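GlcNAc Inducible Gene 2, GIG2 (Candida albicans, PDB 6AKZ) is an N-acetylglucosamine-induced iron-binding protein of the DUF1479 family, probably an oxygenase of the cupin superfamily. Local coordinates at residues I94-I99 and V341-F346; A261-K266 and N364-V369; C64-I69 and K146-A151; E138-P143 and Q171-D176. All blocks are in the same frame, centred on the assembly; numbering follows the deposited sequence.

Contact 1. Residues I94-I99 and V341-F346; sequences IDVDRI and VKKGSF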
loop_
_atom_site.group_PDB
_atom_site.type_symbol
_atom_site.label_atom_id
_atom_site.label_comp_id
_atom_site.label_asym_id
_atom_site.label_seq_id
_atom_site.Cartn_x
_atom_site.Cartn_y
_atom_site.Cartn_z
ATOM N N ILE A 94 14.700 13.570 7.286
ATOM C CA ILE A 94 14.905 13.822 8.719
ATOM C C ILE A 94 16.396 13.760 9.013
ATOM O O ILE A 94 17.078 12.855 8.538
ATOM C CB ILE A 94 14.192 12.780 9.593
ATOM C CG1 ILE A 94 12.704 12.639 9.272
ATOM C CG2 ILE A 94 14.371 13.082 11.097
ATOM C CD1 ILE A 94 11.909 13.842 9.523
ATOM N N ASP A 95 16.882 14.731 9.799
ATOM C CA ASP A 95 18.285 14.705 10.294
ATOM C C ASP A 95 18.638 13.418 11.008
ATOM O O ASP A 95 17.868 12.921 11.819
ATOM C CB ASP A 95 18.535 15.860 11.294
ATOM C CG ASP A 95 18.509 17.214 10.654
ATOM O OD1 ASP A 95 18.990 17.362 9.494
ATOM O OD2 ASP A 95 18.006 18.172 11.304
ATOM N N VAL A 96 19.887 12.992 10.865
ATOM C CA VAL A 96 20.363 11.781 11.500
ATOM C C VAL A 96 20.297 11.884 13.001
ATOM O O VAL A 96 19.950 10.920 13.685
ATOM C CB VAL A 96 21.803 11.453 11.068
ATOM C CG1 VAL A 96 22.411 10.355 11.932
ATOM C CG2 VAL A 96 21.835 11.097 9.579
ATOM N N ASP A 97 20.611 13.032 13.569
ATOM C CA ASP A 97 20.555 13.089 15.014
ATOM C C ASP A 97 19.164 12.854 15.581
ATOM O O ASP A 97 18.978 12.223 16.641
ATOM C CB ASP A 97 21.125 14.427 15.534
ATOM C CG ASP A 97 22.666 14.488 15.433
ATOM O OD1 ASP A 97 23.362 13.436 15.309
ATOM O OD2 ASP A 97 23.178 15.621 15.452
ATOM N N ARG A 98 18.174 13.406 14.910
ATOM C CA ARG A 98 16.799 13.179 15.289
ATOM C C ARG A 98 16.325 11.734 15.152
ATOM O O ARG A 98 15.609 11.161 15.991
ATOM C CB ARG A 98 15.927 14.094 14.422
ATOM C CG ARG A 98 14.453 13.992 14.706
ATOM C CD ARG A 98 14.043 14.085 16.142
ATOM N NE ARG A 98 14.434 15.361 16.722
ATOM C CZ ARG A 98 14.221 15.703 18.004
ATOM N NH1 ARG A 98 13.636 14.860 18.846
ATOM N NH2 ARG A 98 14.598 16.914 18.451
ATOM N N ILE A 99 16.743 11.120 14.085
ATOM C CA ILE A 99 16.516 9.698 13.879
ATOM C C ILE A 99 17.082 8.837 14.983
ATOM O O ILE A 99 16.419 7.913 15.473
ATOM C CB ILE A 99 17.081 9.221 12.521
ATOM C CG1 ILE A 99 16.306 9.808 11.394
ATOM C CG2 ILE A 99 17.100 7.698 12.425
ATOM C CD1 ILE A 99 14.903 9.314 11.194
ATOM N N VAL A 341 20.032 2.368 1.844
ATOM C CA VAL A 341 19.144 3.172 2.685
ATOM C C VAL A 341 19.994 3.901 3.718
ATOM O O VAL A 341 20.816 3.257 4.402
ATOM C CB VAL A 341 18.166 2.227 3.425
ATOM C CG1 VAL A 341 17.337 2.948 4.448
ATOM C CG2 VAL A 341 17.285 1.547 2.409
ATOM N N LYS A 342 19.761 5.205 3.838
ATOM C CA LYS A 342 20.346 6.043 4.870
ATOM C C LYS A 342 19.260 6.469 5.921
ATOM O O LYS A 342 18.110 6.731 5.608
ATOM C CB LYS A 342 21.026 7.251 4.220
ATOM C CG LYS A 342 22.107 6.878 3.190
ATOM C CD LYS A 342 23.284 6.222 3.871
ATOM C CE LYS A 342 24.523 6.103 2.920
ATOM N NZ LYS A 342 24.653 4.711 2.361
ATOM N N LYS A 343 19.669 6.577 7.157
ATOM C CA LYS A 343 18.803 7.177 8.261
ATOM C C LYS A 343 18.106 8.447 7.802
ATOM O O LYS A 343 18.724 9.287 7.172
ATOM C CB LYS A 343 19.677 7.549 9.473
ATOM C CG LYS A 343 20.218 6.373 10.170
ATOM C CD LYS A 343 21.164 6.804 11.288
ATOM C CE LYS A 343 21.653 5.560 12.012
ATOM N NZ LYS A 343 22.570 5.912 13.138
ATOM N N GLY A 344 16.815 8.522 8.003
ATOM C CA GLY A 344 16.079 9.708 7.630
ATOM C C GLY A 344 15.629 9.831 6.206
ATOM O O GLY A 344 15.027 10.889 5.864
ATOM N N SER A 345 15.823 8.774 5.409
ATOM C CA SER A 345 15.157 8.627 4.125
ATOM C C SER A 345 13.788 8.015 4.345
ATOM O O SER A 345 13.531 7.359 5.330
ATOM C CB SER A 345 15.906 7.690 3.176
ATOM O OG SER A 345 17.156 8.292 2.883
ATOM N N PHE A 346 12.905 8.304 3.408
ATOM C CA PHE A 346 11.551 7.760 3.386
ATOM C C PHE A 346 11.402 6.987 2.102
ATOM O O PHE A 346 11.756 7.518 1.038
ATOM C CB PHE A 346 10.495 8.820 3.564
ATOM C CG PHE A 346 9.227 8.310 4.118
ATOM C CD1 PHE A 346 8.307 7.666 3.293
ATOM C CD2 PHE A 346 8.959 8.357 5.464
ATOM C CE1 PHE A 346 7.183 7.135 3.810
ATOM C CE2 PHE A 346 7.801 7.830 5.976
ATOM C CZ PHE A 346 6.935 7.209 5.180
#
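Lys343 rests its aliphatic chain on Val96 and Ile99, in the first turn of helix 96-112, touching them through CB, CG and CD. Its CB lies 3.9 Å from Ile99 CG2 and 4.2 Å from Val96 CG2, so the root of the chain sits over both branched residues. CG keeps to Ile99 CG2, at 4.1 Å. From there the chain runs fully extended, and Lys343 CD reaches Val96 CG1 at 3.8 Å, the two side chains meeting at about a right angle. At the tip, NZ forms a salt bridge with Asp100, the residue after Ile99. The placing starts at the first torsion (chi1 -69°), which sets CG beside the backbone N. This lysine is the second residue of a type II beta turn, Lys342 to Ser345, just ahead of strand 346-350 of the central sheet. Gly344 holds the third position with a positive phi (84°), and its backbone meets residue 94 twice. Ile94 N donates to Gly344 O, 3.1 Å away, in the carbonyl plane and on a lone pair; the bond bends to 152° at the hydrogen. In return, Gly344 CA makes a CH...O contact of 3.4 Å with Ile94 O. Ile99 lies against the same glycine, its CG1 being 3.7 Å from Gly344 N, while Ile94 and Ile99 also pack on Leu260 of the neighbouring strand.

Contact 2. Residues A261-K266 and N364-V369; sequences ALSNNK and NGHSSV
The imidazole of His366 and the amide of Asn265 are the flat groups that organise this contact, where strands 256-261 and 367-371 run antiparallel in the central mixed sheet of a protein placed among the cupins. The imidazole stacks on the ring of Phe103 from helix 96-112. Near the ring plane, Leu262 O approaches its edge at CE1, and Ser263 CB comes in obliquely, 3.6 Å from His366 CE1. Ser368 CB lies in the ring plane at the edge, and His366 ND1 and Ser368 OG share a 2.7 Å hydrogen bond within residues 364-369. Ala261 and Val369 form a non-hydrogen-bonded pair, and just beyond it Leu262 N donates to Ser368 O over 2.9 Å. Past this point, side chains continue the pairing. Ser263 OG, turned between its backbone N and carbonyl carbon (chi1 60°), accepts from Ser368 N at 2.9 Å along a nearly straight line, 172°. The same hydroxyl donates in the carbonyl plane to a lone pair of Asn265 OD1, only 2.6 Å away. This fixes the amide's rotation, since the other end is held too: Asn265 ND2 gives a 2.9 Å bond to His366 O, straight at 177°. His366 O lies in the amide plane, although the donor stands above the plane of that carbonyl. Ser367 packs against the amide and bonds through its own hydroxyl to Gly270 O. At the exposed end, one water accepts from Lys266 NZ at 3.1 Å and donates to Asn364 OD1 at 2.7 Å.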
loop_
_atom_site.group_PDB
_atom_site.type_symbol
_atom_site.label_atom_id
_atom_site.label_comp_id
_atom_site.label_asym_id
_atom_site.label_seq_id
_atom_site.Cartn_x
_atom_site.Cartn_y
_atom_site.Cartn_z
ATOM N N ALA A 261 13.294 5.372 7.382
ATOM C CA ALA A 261 14.537 4.668 7.753
ATOM C C ALA A 261 15.137 5.136 9.082
ATOM O O ALA A 261 15.449 6.313 9.241
ATOM C CB ALA A 261 15.598 4.823 6.641
ATOM N N LEU A 262 15.293 4.211 10.024
ATOM C CA LEU A 262 15.874 4.489 11.358
ATOM C C LEU A 262 17.317 3.945 11.414
ATOM O O LEU A 262 17.993 4.059 12.456
ATOM C CB LEU A 262 15.039 3.783 12.413
ATOM C CG LEU A 262 13.557 4.179 12.484
ATOM C CD1 LEU A 262 12.875 3.344 13.574
ATOM C CD2 LEU A 262 13.441 5.669 12.674
ATOM N N SER A 263 17.801 3.430 10.294
ATOM C CA SER A 263 19.134 2.817 10.236
ATOM C C SER A 263 19.737 2.995 8.827
ATOM O O SER A 263 19.003 3.283 7.861
ATOM C CB SER A 263 19.035 1.346 10.597
ATOM O OG SER A 263 18.186 0.639 9.712
ATOM N N ASN A 264 21.056 2.843 8.732
ATOM C CA ASN A 264 21.737 2.778 7.448
ATOM C C ASN A 264 21.904 1.322 7.071
ATOM O O ASN A 264 22.550 0.580 7.862
ATOM C CB ASN A 264 23.141 3.369 7.535
ATOM C CG ASN A 264 23.150 4.803 7.951
ATOM O OD1 ASN A 264 22.384 5.674 7.454
ATOM N ND2 ASN A 264 23.998 5.079 8.946
ATOM N N ASN A 265 21.398 0.879 5.895
ATOM C CA ASN A 265 21.568 -0.530 5.428
ATOM C C ASN A 265 21.744 -0.552 3.929
ATOM O O ASN A 265 21.004 0.129 3.229
ATOM C CB ASN A 265 20.368 -1.385 5.764
ATOM C CG ASN A 265 19.970 -1.258 7.222
ATOM O OD1 ASN A 265 19.162 -0.346 7.565
ATOM N ND2 ASN A 265 20.615 -2.026 8.120
ATOM N N LYS A 266 22.734 -1.258 3.442
ATOM C CA LYS A 266 23.059 -1.214 1.984
ATOM C C LYS A 266 22.080 -2.176 1.288
ATOM O O LYS A 266 21.414 -2.864 1.977
ATOM C CB LYS A 266 24.447 -1.709 1.732
ATOM C CG LYS A 266 25.475 -0.691 2.169
ATOM C CD LYS A 266 26.874 -1.257 1.965
ATOM C CE LYS A 266 27.930 -0.455 2.673
ATOM N NZ LYS A 266 28.009 -0.932 4.094
ATOM N N ASN A 364 25.849 -5.044 8.652
ATOM C CA ASN A 364 26.665 -4.732 9.846
ATOM C C ASN A 364 25.893 -4.217 11.073
ATOM O O ASN A 364 26.506 -3.956 12.080
ATOM C CB ASN A 364 27.817 -3.755 9.555
ATOM C CG ASN A 364 27.400 -2.548 8.736
ATOM O OD1 ASN A 364 26.223 -2.379 8.370
ATOM N ND2 ASN A 364 28.379 -1.690 8.437
ATOM N N GLY A 365 24.574 -4.055 10.985
ATOM C CA GLY A 365 23.805 -3.574 12.125
ATOM C C GLY A 365 22.351 -3.765 11.841
ATOM O O GLY A 365 21.944 -4.269 10.800
ATOM N N HIS A 366 21.534 -3.335 12.787
ATOM C CA HIS A 366 20.092 -3.462 12.690
ATOM C C HIS A 366 19.572 -2.701 11.439
ATOM O O HIS A 366 20.150 -1.705 11.003
ATOM C CB HIS A 366 19.393 -2.959 14.016
ATOM C CG HIS A 366 19.601 -1.507 14.261
ATOM N ND1 HIS A 366 18.701 -0.546 13.817
ATOM C CD2 HIS A 366 20.605 -0.817 14.871
ATOM C CE1 HIS A 366 19.134 0.649 14.163
ATOM N NE2 HIS A 366 20.311 0.515 14.739
ATOM N N SER A 367 18.557 -3.314 10.831
ATOM C CA SER A 367 17.791 -2.749 9.746
ATOM C C SER A 367 16.376 -2.453 10.379
ATOM O O SER A 367 15.571 -3.345 10.639
ATOM C CB SER A 367 17.676 -3.719 8.620
ATOM O OG SER A 367 16.777 -3.229 7.707
ATOM N N SER A 368 16.135 -1.174 10.618
ATOM C CA SER A 368 14.969 -0.719 11.374
ATOM C C SER A 368 14.250 0.398 10.627
ATOM O O SER A 368 14.878 1.295 10.045
ATOM C CB SER A 368 15.404 -0.205 12.678
ATOM O OG SER A 368 16.168 -1.202 13.385
ATOM N N VAL A 369 12.927 0.252 10.637
ATOM C CA VAL A 369 12.060 1.194 9.996
ATOM C C VAL A 369 10.815 1.448 10.815
ATOM O O VAL A 369 10.378 0.637 11.645
ATOM C CB VAL A 369 11.692 0.816 8.552
ATOM C CG1 VAL A 369 12.920 0.570 7.712
ATOM C CG2 VAL A 369 10.723 -0.361 8.480
HETATM O O HOH W 1 16.330 1.578 7.553
HETATM O O HOH W 2 23.885 -1.145 9.332
HETATM O O HOH W 3 23.179 -3.405 7.569
HETATM O O HOH W 4 25.632 -1.046 6.064
#

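Contact 3. Residues C64-I69 and K146-A151; sequences CDFIDI and KAIFKA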
loop_
_atom_site.group_PDB
_atom_site.type_symbol
_atom_site.label_atom_id
_atom_site.label_comp_id
_atom_site.label_asym_id
_atom_site.label_seq_id
_atom_site.Cartn_x
_atom_site.Cartn_y
_atom_site.Cartn_z
ATOM N N CYS A 64 15.305 10.740 -4.933
ATOM C CA CYS A 64 15.546 12.158 -4.950
ATOM C C CYS A 64 15.788 12.681 -3.568
ATOM O O CYS A 64 15.587 11.969 -2.624
ATOM C CB CYS A 64 14.441 12.914 -5.631
ATOM S SG CYS A 64 12.931 13.061 -4.678
ATOM N N ASP A 65 16.264 13.914 -3.474
ATOM C CA ASP A 65 16.506 14.560 -2.204
ATOM C C ASP A 65 15.327 15.394 -1.733
ATOM O O ASP A 65 14.668 15.980 -2.524
ATOM C CB ASP A 65 17.723 15.458 -2.205
ATOM C CG ASP A 65 18.247 15.708 -0.802
ATOM O OD1 ASP A 65 19.247 15.048 -0.517
ATOM O OD2 ASP A 65 17.702 16.530 -0.003
ATOM N N PHE A 66 15.126 15.416 -0.421
ATOM C CA PHE A 66 14.027 16.145 0.127
ATOM C C PHE A 66 14.059 17.594 -0.400
ATOM O O PHE A 66 13.041 18.146 -0.688
ATOM C CB PHE A 66 14.100 16.134 1.652
ATOM C CG PHE A 66 13.020 16.899 2.291
ATOM C CD1 PHE A 66 11.757 16.461 2.196
ATOM C CD2 PHE A 66 13.259 18.097 2.913
ATOM C CE1 PHE A 66 10.742 17.142 2.723
ATOM C CE2 PHE A 66 12.224 18.802 3.447
ATOM C CZ PHE A 66 10.960 18.319 3.355
ATOM N N ILE A 67 15.235 18.166 -0.526
ATOM C CA ILE A 67 15.341 19.550 -0.997
ATOM C C ILE A 67 14.874 19.797 -2.431
ATOM O O ILE A 67 14.532 20.872 -2.760
ATOM C CB ILE A 67 16.688 20.188 -0.722
ATOM C CG1 ILE A 67 17.699 19.790 -1.742
ATOM C CG2 ILE A 67 17.172 19.821 0.627
ATOM C CD1 ILE A 67 18.987 20.505 -1.472
ATOM N N ASP A 68 14.900 18.778 -3.266
ATOM C CA ASP A 68 14.370 18.834 -4.636
ATOM C C ASP A 68 12.798 19.065 -4.638
ATOM O O ASP A 68 12.228 19.404 -5.666
ATOM C CB ASP A 68 14.682 17.527 -5.441
ATOM C CG ASP A 68 16.207 17.136 -5.541
ATOM O OD1 ASP A 68 17.070 18.046 -5.452
ATOM O OD2 ASP A 68 16.549 15.882 -5.778
ATOM N N ILE A 69 12.111 18.824 -3.540
ATOM C CA ILE A 69 10.667 18.977 -3.493
ATOM C C ILE A 69 10.355 20.431 -3.204
ATOM O O ILE A 69 10.653 20.923 -2.098
ATOM C CB ILE A 69 10.040 18.070 -2.459
ATOM C CG1 ILE A 69 10.280 16.616 -2.916
ATOM C CG2 ILE A 69 8.554 18.399 -2.252
ATOM C CD1 ILE A 69 9.959 15.587 -1.862
ATOM N N LYS A 146 5.015 15.613 6.852
ATOM C CA LYS A 146 3.772 16.110 6.269
ATOM C C LYS A 146 3.994 16.566 4.804
ATOM O O LYS A 146 3.145 16.375 3.943
ATOM C CB LYS A 146 3.233 17.284 7.073
ATOM C CG LYS A 146 2.746 16.821 8.474
ATOM C CD LYS A 146 2.087 18.015 9.201
ATOM C CE LYS A 146 1.359 17.557 10.434
ATOM N NZ LYS A 146 0.588 18.619 11.118
ATOM N N ALA A 147 5.102 17.222 4.580
ATOM C CA ALA A 147 5.461 17.750 3.268
ATOM C C ALA A 147 5.548 16.655 2.225
ATOM O O ALA A 147 4.986 16.783 1.121
ATOM C CB ALA A 147 6.769 18.545 3.318
ATOM N N ILE A 148 6.231 15.570 2.527
ATOM C CA ILE A 148 6.367 14.518 1.507
ATOM C C ILE A 148 5.058 13.828 1.237
ATOM O O ILE A 148 4.776 13.480 0.101
ATOM C CB ILE A 148 7.474 13.465 1.770
ATOM C CG1 ILE A 148 7.162 12.648 2.995
ATOM C CG2 ILE A 148 8.849 14.173 1.886
ATOM C CD1 ILE A 148 8.197 11.561 3.285
ATOM N N PHE A 149 4.218 13.661 2.237
ATOM C CA PHE A 149 2.872 13.135 1.968
ATOM C C PHE A 149 2.045 14.083 1.103
ATOM O O PHE A 149 1.321 13.615 0.230
ATOM C CB PHE A 149 2.189 12.743 3.277
ATOM C CG PHE A 149 2.639 11.406 3.776
ATOM C CD1 PHE A 149 3.786 11.277 4.536
ATOM C CD2 PHE A 149 1.948 10.251 3.402
ATOM C CE1 PHE A 149 4.242 10.013 4.979
ATOM C CE2 PHE A 149 2.366 8.967 3.854
ATOM C CZ PHE A 149 3.521 8.844 4.612
ATOM N N LYS A 150 2.149 15.399 1.330
ATOM C CA LYS A 150 1.456 16.359 0.490
ATOM C C LYS A 150 1.929 16.191 -0.943
ATOM O O LYS A 150 1.132 16.141 -1.865
ATOM C CB LYS A 150 1.675 17.807 0.917
ATOM C CG LYS A 150 0.946 18.265 2.139
ATOM C CD LYS A 150 1.371 19.706 2.485
ATOM C CE LYS A 150 1.381 20.049 3.990
ATOM N NZ LYS A 150 2.736 20.477 4.514
ATOM N N ALA A 151 3.221 16.033 -1.143
ATOM C CA ALA A 151 3.776 15.948 -2.510
ATOM C C ALA A 151 3.314 14.637 -3.196
ATOM O O ALA A 151 2.892 14.636 -4.333
ATOM C CB ALA A 151 5.264 15.994 -2.457
#
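Phe66 and Ile148 make the tight part of this contact. Ile148 CG2 sits in the plane of the phenyl ring, at its edge, 3.6 Å from Phe66 CE1 and 3.7 Å from Phe66 CD1, with the two side chains crossing at about a right angle. An extended first torsion of Phe66 (CG opposite the backbone N, chi1 178°) carries the ring out to the helix. Elsewhere the spacing is wider. Phe66 CZ stays 4.2 Å from Ala147 CB, and these two residues, both partly exposed, mark the side nearer solvent. On the buried side Ile69 touches lightly through two branches: its CD1 is 4.2 Å from Ile148 CG2, and its CG2 is 4.1 Å from Ala151 CB. The partners therefore lie on one face of helix 143-153, with Ala147 and Ala151 a helical turn apart. Facing them is a short 3-10 segment, residues 66-68, that follows strand 63-65 at the rim of the central sheet. It opens with an Asx turn: Asp65 OD2 takes Ile67 N on its anti lone pair at 3.0 Å, almost straight (175°). Asp68 OD2 answers by accepting from Asp65 N, also at 3.0 Å but from above the carboxylate plane. These bonds brace the backbone beside Phe66. Across the contact Ile148 has further apolar neighbours, Phe346 and Phe348 of strand 346-350, over which the helix is laid.

Contact 4. Residues E138-P143 and Q171-D176; sequences EARFHP and QLVYGD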
loop_
_atom_site.group_PDB
_atom_site.type_symbol
_atom_site.label_atom_id
_atom_site.label_comp_id
_atom_site.label_asym_id
_atom_site.label_seq_id
_atom_site.Cartn_x
_atom_site.Cartn_y
_atom_site.Cartn_z
ATOM N N GLU A 138 5.662 11.868 16.885
ATOM C CA GLU A 138 6.491 12.919 16.379
ATOM C C GLU A 138 6.938 12.742 14.928
ATOM O O GLU A 138 7.099 13.707 14.202
ATOM C CB GLU A 138 7.748 13.147 17.246
ATOM C CG GLU A 138 7.415 13.685 18.653
ATOM C CD GLU A 138 8.678 13.978 19.457
ATOM O OE1 GLU A 138 9.786 13.511 19.052
ATOM O OE2 GLU A 138 8.549 14.692 20.488
ATOM N N ALA A 139 7.243 11.510 14.559
ATOM C CA ALA A 139 7.687 11.197 13.186
ATOM C C ALA A 139 6.571 11.452 12.160
ATOM O O ALA A 139 6.751 12.095 11.096
ATOM C CB ALA A 139 8.178 9.718 13.106
ATOM N N ARG A 140 5.423 10.956 12.485
ATOM C CA ARG A 140 4.276 11.066 11.620
ATOM C C ARG A 140 3.937 12.517 11.331
ATOM O O ARG A 140 3.544 12.851 10.259
ATOM C CB ARG A 140 3.079 10.349 12.246
ATOM C CG ARG A 140 3.202 8.834 12.242
ATOM C CD ARG A 140 1.991 8.124 12.825
ATOM N NE ARG A 140 2.140 6.685 13.023
ATOM C CZ ARG A 140 1.938 6.027 14.163
ATOM N NH1 ARG A 140 1.561 6.647 15.229
ATOM N NH2 ARG A 140 2.097 4.745 14.218
ATOM N N PHE A 141 4.106 13.363 12.297
ATOM C CA PHE A 141 3.759 14.734 12.135
ATOM C C PHE A 141 4.895 15.714 11.990
ATOM O O PHE A 141 4.664 16.917 11.985
ATOM C CB PHE A 141 2.764 15.120 13.186
ATOM C CG PHE A 141 1.542 14.286 13.150
ATOM C CD1 PHE A 141 0.761 14.225 12.019
ATOM C CD2 PHE A 141 1.173 13.601 14.258
ATOM C CE1 PHE A 141 -0.393 13.471 11.993
ATOM C CE2 PHE A 141 0.027 12.817 14.244
ATOM C CZ PHE A 141 -0.750 12.777 13.117
ATOM N N HIS A 142 6.119 15.239 11.789
ATOM C CA HIS A 142 7.194 16.114 11.511
ATOM C C HIS A 142 6.898 16.910 10.235
ATOM O O HIS A 142 6.374 16.348 9.276
ATOM C CB HIS A 142 8.481 15.312 11.348
ATOM C CG HIS A 142 9.715 16.128 11.219
ATOM N ND1 HIS A 142 10.081 16.791 10.064
ATOM C CD2 HIS A 142 10.721 16.353 12.113
ATOM C CE1 HIS A 142 11.256 17.386 10.249
ATOM N NE2 HIS A 142 11.657 17.138 11.485
ATOM N N PRO A 143 7.202 18.207 10.221
ATOM C CA PRO A 143 6.857 19.042 9.046
ATOM C C PRO A 143 7.385 18.498 7.718
ATOM O O PRO A 143 6.712 18.616 6.671
ATOM C CB PRO A 143 7.562 20.412 9.358
ATOM C CG PRO A 143 7.812 20.373 10.800
ATOM C CD PRO A 143 8.089 18.959 11.146
ATOM N N GLN A 171 -4.248 13.765 4.971
ATOM C CA GLN A 171 -3.622 12.516 5.407
ATOM C C GLN A 171 -4.236 12.054 6.707
ATOM O O GLN A 171 -4.271 12.803 7.638
ATOM C CB GLN A 171 -2.126 12.754 5.594
ATOM C CG GLN A 171 -1.325 11.673 6.241
ATOM C CD GLN A 171 -1.231 10.374 5.457
ATOM O OE1 GLN A 171 -1.684 10.242 4.297
ATOM N NE2 GLN A 171 -0.526 9.443 6.040
ATOM N N LEU A 172 -4.674 10.834 6.766
ATOM C CA LEU A 172 -5.099 10.177 8.030
ATOM C C LEU A 172 -3.973 9.259 8.505
ATOM O O LEU A 172 -3.197 8.707 7.725
ATOM C CB LEU A 172 -6.337 9.313 7.818
ATOM C CG LEU A 172 -7.551 10.072 7.312
ATOM C CD1 LEU A 172 -8.738 9.160 7.273
ATOM C CD2 LEU A 172 -7.820 11.360 8.085
ATOM N N VAL A 173 -3.961 9.017 9.803
ATOM C CA VAL A 173 -3.106 8.034 10.377
ATOM C C VAL A 173 -3.791 6.672 10.476
ATOM O O VAL A 173 -4.814 6.472 11.218
ATOM C CB VAL A 173 -2.571 8.449 11.751
ATOM C CG1 VAL A 173 -1.784 7.302 12.457
ATOM C CG2 VAL A 173 -1.721 9.730 11.648
ATOM N N TYR A 174 -3.153 5.721 9.795
ATOM C CA TYR A 174 -3.380 4.301 10.040
ATOM C C TYR A 174 -2.237 3.869 10.964
ATOM O O TYR A 174 -1.092 3.931 10.576
ATOM C CB TYR A 174 -3.411 3.528 8.746
ATOM C CG TYR A 174 -3.399 2.051 8.929
ATOM C CD1 TYR A 174 -4.534 1.376 9.395
ATOM C CD2 TYR A 174 -2.265 1.321 8.654
ATOM C CE1 TYR A 174 -4.544 -0.014 9.545
ATOM C CE2 TYR A 174 -2.258 -0.088 8.814
ATOM C CZ TYR A 174 -3.384 -0.740 9.252
ATOM O OH TYR A 174 -3.357 -2.108 9.411
ATOM N N GLY A 175 -2.576 3.421 12.181
ATOM C CA GLY A 175 -1.528 2.994 13.134
ATOM C C GLY A 175 -0.812 1.776 12.638
ATOM O O GLY A 175 -1.432 0.775 12.262
ATOM N N ASP A 176 0.508 1.839 12.610
ATOM C CA ASP A 176 1.307 0.704 12.224
ATOM C C ASP A 176 2.515 0.607 13.121
ATOM O O ASP A 176 2.805 1.514 13.936
ATOM C CB ASP A 176 1.694 0.792 10.740
ATOM C CG ASP A 176 1.769 -0.570 10.037
ATOM O OD1 ASP A 176 1.906 -1.588 10.676
ATOM O OD2 ASP A 176 1.730 -0.621 8.793
HETATM O O HOH W 5 1.962 4.419 11.164
#
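Val173 presents one methyl to Arg140 and the other to Phe141, joining the C-terminal end of helix 134-140 to the loop that leads into strand 178-181 of the central sheet. Its CG1 lies over one face of the guanidinium group, 3.9 Å from Arg140 CD and 4.0 Å from Arg140 NE, and the two side chains cross at about a right angle. CG2 comes obliquely to the phenyl ring, closest to Phe141 CZ at 3.5 Å. The valine divides its methyls in this way because CG1 stands opposite the backbone N (chi1 173°). The arginine is buried, with its chain extended from CG to NE. Asp176 O approaches the guanidinium at its edge, near its plane, 3.3 Å from Arg140 NH2. On the NE side a single water links the segments, accepting from Arg140 NE at 2.9 Å and donating to Tyr174 O at 3.1 Å. In the next shell, Arg140 NH2 bonds to Phe131 O. Phe141 is backed by its predecessor: Arg140 CB sits 4.2 Å above the plane of the Phe141 ring, over its centre. Leu422 and two serines of helix 426-431, Ser428 and Ser431, also touch this ring. Further out, the backbone of Val173 is fixed by a backbone bond with Ser431 and by Thr388, whose OG1 hydrogen-bonds to Val173 O.

How the contacts relate
Contact 1 joins three neighbours. It meets contact 2 backbone to backbone, Val341 N lying 2.8 Å from Asn265 O and Ser345 O 2.9 Å from Ala261 N, probable hydrogen bonds, between loops and at a strand end respectively. Toward contact 3 it packs Phe346 CG on Ile148 CD1 (3.5 Å), and toward contact 4 Ile94 CD1 on His142 ND1 (3.5 Å). Contacts 3 and 4 are joined by the succession of helices 134-140 and 143-153. Contacts 2 and 3 reach the same sheet without touching, about 9 Å apart at their nearest atoms. Iron, bound by His192, Asp194 and His355, lies about 9 Å from the Asp176 side chain and about 11 Å from that of Val369.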